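Local coordinates for protein serpin 2 (Anopheles gambiae, PDB 3PZF) that inhibits serine proteases of the melanization cascade, forming a covalent complex with its target and so restraining phenoloxidase activation in mosquito hemolymph, at residues L94-Q99 / G241-M246; V139-S142 / Q146-A149. One frame throughout, in Å; residues are numbered along the deposited sequence.

Contact 1: residues L94-Q99 / G241-M246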
# COMPACT_ATOMS: atom_id res chain seq x y z
N LEU A 94 4.53 -7.63 -9.77
CA LEU A 94 3.74 -8.47 -8.86
C LEU A 94 4.54 -9.69 -8.47
O LEU A 94 4.56 -10.09 -7.31
CB LEU A 94 2.44 -8.95 -9.51
CG LEU A 94 1.27 -8.00 -9.38
CD1 LEU A 94 0.17 -8.40 -10.35
CD2 LEU A 94 0.78 -7.98 -7.90
N GLU A 95 5.21 -10.29 -9.45
CA GLU A 95 5.94 -11.53 -9.19
C GLU A 95 7.23 -11.27 -8.40
O GLU A 95 7.65 -12.12 -7.61
CB GLU A 95 6.18 -12.27 -10.52
CG GLU A 95 4.86 -12.81 -11.09
CD GLU A 95 5.00 -13.55 -12.42
OE1 GLU A 95 6.08 -13.49 -13.04
OE2 GLU A 95 3.99 -14.18 -12.83
N SER A 96 7.84 -10.11 -8.57
CA SER A 96 9.05 -9.78 -7.83
C SER A 96 8.66 -9.59 -6.36
O SER A 96 9.38 -10.01 -5.45
CB SER A 96 9.69 -8.49 -8.33
OG SER A 96 10.78 -8.08 -7.51
N ALA A 97 7.53 -8.94 -6.13
CA ALA A 97 7.11 -8.64 -4.75
C ALA A 97 6.63 -9.88 -4.02
O ALA A 97 6.95 -10.07 -2.84
CB ALA A 97 5.99 -7.60 -4.75
N GLN A 98 5.84 -10.70 -4.70
CA GLN A 98 5.15 -11.80 -4.05
C GLN A 98 5.92 -13.09 -4.19
O GLN A 98 5.43 -14.14 -3.78
CB GLN A 98 3.79 -12.05 -4.68
CG GLN A 98 2.77 -10.97 -4.52
CD GLN A 98 1.48 -11.38 -5.18
OE1 GLN A 98 0.55 -11.81 -4.51
NE2 GLN A 98 1.43 -11.29 -6.49
N GLN A 99 7.11 -13.00 -4.78
CA GLN A 99 7.86 -14.21 -5.10
C GLN A 99 7.82 -15.13 -3.90
O GLN A 99 8.09 -14.71 -2.78
CB GLN A 99 9.32 -13.86 -5.45
N GLY A 241 15.98 -11.22 2.81
CA GLY A 241 15.49 -11.63 1.51
C GLY A 241 16.11 -10.86 0.34
O GLY A 241 15.86 -11.19 -0.82
N ASN A 242 16.91 -9.85 0.67
CA ASN A 242 17.54 -8.97 -0.32
C ASN A 242 16.55 -8.37 -1.30
O ASN A 242 16.85 -8.25 -2.50
CB ASN A 242 18.62 -9.71 -1.11
CG ASN A 242 19.81 -10.07 -0.26
OD1 ASN A 242 20.24 -11.22 -0.24
ND2 ASN A 242 20.34 -9.09 0.48
N LYS A 243 15.38 -8.00 -0.81
CA LYS A 243 14.38 -7.43 -1.70
C LYS A 243 13.62 -6.26 -1.11
O LYS A 243 13.42 -5.25 -1.80
CB LYS A 243 13.37 -8.48 -2.14
CG LYS A 243 12.25 -7.87 -2.95
CD LYS A 243 11.74 -8.83 -4.00
CE LYS A 243 12.79 -9.12 -5.04
NZ LYS A 243 12.38 -10.28 -5.84
N LEU A 244 13.19 -6.39 0.14
CA LEU A 244 12.29 -5.41 0.73
C LEU A 244 12.98 -4.62 1.83
O LEU A 244 13.87 -5.13 2.53
CB LEU A 244 11.07 -6.10 1.36
CG LEU A 244 10.21 -6.91 0.39
CD1 LEU A 244 9.09 -7.55 1.18
CD2 LEU A 244 9.67 -6.01 -0.71
N ALA A 245 12.57 -3.36 2.00
CA ALA A 245 13.03 -2.55 3.14
C ALA A 245 11.93 -1.61 3.58
O ALA A 245 11.09 -1.26 2.78
CB ALA A 245 14.29 -1.76 2.73
N MET A 246 11.88 -1.23 4.86
CA MET A 246 10.94 -0.20 5.30
C MET A 246 11.69 1.10 5.47
O MET A 246 12.72 1.15 6.14
CB MET A 246 10.23 -0.56 6.62
CG MET A 246 9.24 0.53 7.06
SD MET A 246 8.18 0.06 8.49
CE MET A 246 6.93 -0.98 7.75

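Contact 2: residues V139-S142 / Q146-A149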
# COMPACT_ATOMS: atom_id res chain seq x y z
N VAL A 139 -21.48 -13.53 -7.13
CA VAL A 139 -22.22 -13.48 -5.89
C VAL A 139 -23.60 -12.95 -6.20
O VAL A 139 -23.87 -12.53 -7.32
CB VAL A 139 -21.56 -12.54 -4.87
CG1 VAL A 139 -20.15 -13.01 -4.54
CG2 VAL A 139 -21.54 -11.11 -5.42
N SER A 140 -24.48 -12.97 -5.19
CA SER A 140 -25.82 -12.44 -5.36
C SER A 140 -26.03 -11.28 -4.40
O SER A 140 -26.20 -11.49 -3.20
CB SER A 140 -26.86 -13.52 -5.08
OG SER A 140 -28.16 -12.97 -5.21
N TYR A 141 -26.03 -10.06 -4.93
CA TYR A 141 -26.17 -8.88 -4.07
C TYR A 141 -27.60 -8.76 -3.50
O TYR A 141 -27.84 -7.98 -2.56
CB TYR A 141 -25.75 -7.61 -4.81
CG TYR A 141 -24.24 -7.52 -4.99
CD1 TYR A 141 -23.43 -7.05 -3.96
CD2 TYR A 141 -23.61 -7.91 -6.18
CE1 TYR A 141 -22.06 -6.95 -4.10
CE2 TYR A 141 -22.21 -7.82 -6.33
CZ TYR A 141 -21.45 -7.35 -5.27
OH TYR A 141 -20.06 -7.23 -5.35
N SER A 142 -28.52 -9.54 -4.05
CA SER A 142 -29.89 -9.57 -3.52
C SER A 142 -29.89 -10.19 -2.12
O SER A 142 -30.89 -10.17 -1.42
CB SER A 142 -30.81 -10.35 -4.48
OG SER A 142 -30.57 -11.75 -4.45
N GLN A 146 -25.25 -12.81 2.90
CA GLN A 146 -24.46 -13.92 2.39
C GLN A 146 -23.24 -13.39 1.64
O GLN A 146 -22.15 -13.95 1.76
CB GLN A 146 -25.32 -14.81 1.49
CG GLN A 146 -24.58 -15.54 0.38
CD GLN A 146 -25.55 -16.26 -0.56
OE1 GLN A 146 -25.64 -15.92 -1.74
NE2 GLN A 146 -26.28 -17.23 -0.03
N THR A 147 -23.44 -12.31 0.89
CA THR A 147 -22.38 -11.76 0.03
C THR A 147 -21.26 -11.18 0.88
O THR A 147 -20.09 -11.43 0.62
CB THR A 147 -22.92 -10.68 -0.93
OG1 THR A 147 -23.97 -11.23 -1.74
CG2 THR A 147 -21.80 -10.15 -1.87
N ALA A 148 -21.62 -10.43 1.92
CA ALA A 148 -20.63 -9.87 2.84
C ALA A 148 -19.78 -10.99 3.46
O ALA A 148 -18.56 -10.87 3.57
CB ALA A 148 -21.31 -9.05 3.93
N ALA A 149 -20.45 -12.07 3.85
CA ALA A 149 -19.77 -13.24 4.41
C ALA A 149 -18.79 -13.82 3.40
O ALA A 149 -17.67 -14.20 3.74
CB ALA A 149 -20.80 -14.29 4.81
O HOH W 1 -23.98 -14.09 -2.46

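Contact 1: residues L94-Q99 / G241-M246
The C-terminal part of helix 83-98 meets the hairpin turn that leads into strand 244-251 through one pair of residues, Ser96 and Lys243. The ammonium group of Lys243 reaches both oxygens of Ser96: NZ donates to Ser96 O at 3.0 Å and, weakly, to Ser96 OG at 3.2 Å. The first bond leaves the carbonyl at an angle of 121°, with NZ tilted 24° from its plane. In this serpin the hairpin joins strands 232-238 and 244-251, so a long lysine here reaches from the start of strand 244-251 to the helix. Its CG stands anti to the backbone N (chi1 175°), and the chain bends at chi2 and chi3. The bend carries CD of Lys243 to within 3.0 Å of Ser96 O, a short contact. Serine suits its place because a short hydroxyl can sit next to its own carbonyl and serve several neighbours. Its stronger partner is Asp380 OD2, at the end of strand 374-380. Lys243 also packs on Asp380, whose negative charge would be expected to favour the ammonium, and on Tyr104.

Contact 2: residues V139-S142 / Q146-A149
Thr147, on the first turn of helix 144-158, points into the bend that the chain makes after strand 134-139, and its two branches separate two kinds of contact. This strand-to-helix connection belongs to the serpin fold, in which the helix, helix F of the family, lies against the face of the large central sheet. The methyl CG2 meets the hydrocarbon side: it lies 3.7 Å from Val139 CG2, the valine and threonine side chains crossing at about a right angle. It also comes within 3.9 Å of Tyr141 CE1, again nearly perpendicular in run and oblique to the ring. The CB of Tyr141 points away from the helix, yet the end of the side chain comes nearer to it, so that CD1 and CE1 reach the methyl, while its hydroxyl bonds to Phe113 O and Thr178 OG1. These bonds satisfy a buried phenol and fix the ring where the threonine can pack on it. With CG2 anti to its backbone N, Thr147 turns the methyl toward Val139 and the hydroxyl to the polar side. There OG1 hydrogen-bonds to Asn143 O, one turn earlier, and approaches Ser140 O to 2.7 Å, a close meeting of two oxygens. A branched residue with one methyl and one hydroxyl is well matched to these divided surroundings. Gln146, at the exposed margin, reaches back with its longer chain, and a water joins Ser140 N, Gln146 OE1 and Thr147 OG1, accepting from Ser140 N at 3.0 Å and donating to Thr147 OG1 at 2.9 Å and, as the shortest of its three bonds, to Gln146 OE1 at 2.6 Å.

In the fold
From the N terminus the chain passes earlier helices and reaches the end of helix 83-98, one half of contact 1, and then runs out along strand 105-115 to helix 122-132 and strand 134-139. Contact 2 follows, closing a very short loop of three residues where that strand turns into helix 144-158. The chain then passes through strands 177-188, 211-227 and 232-238 before its hairpin turn returns to helix 83-98 and closes contact 1. Contact 2 is therefore nested inside the long loop of contact 1. They do not touch: their centres lie about 34 Å apart. Contact 1 ties helix 83-98 to a hairpin; contact 2 holds helix 144-158 beside the strand before it.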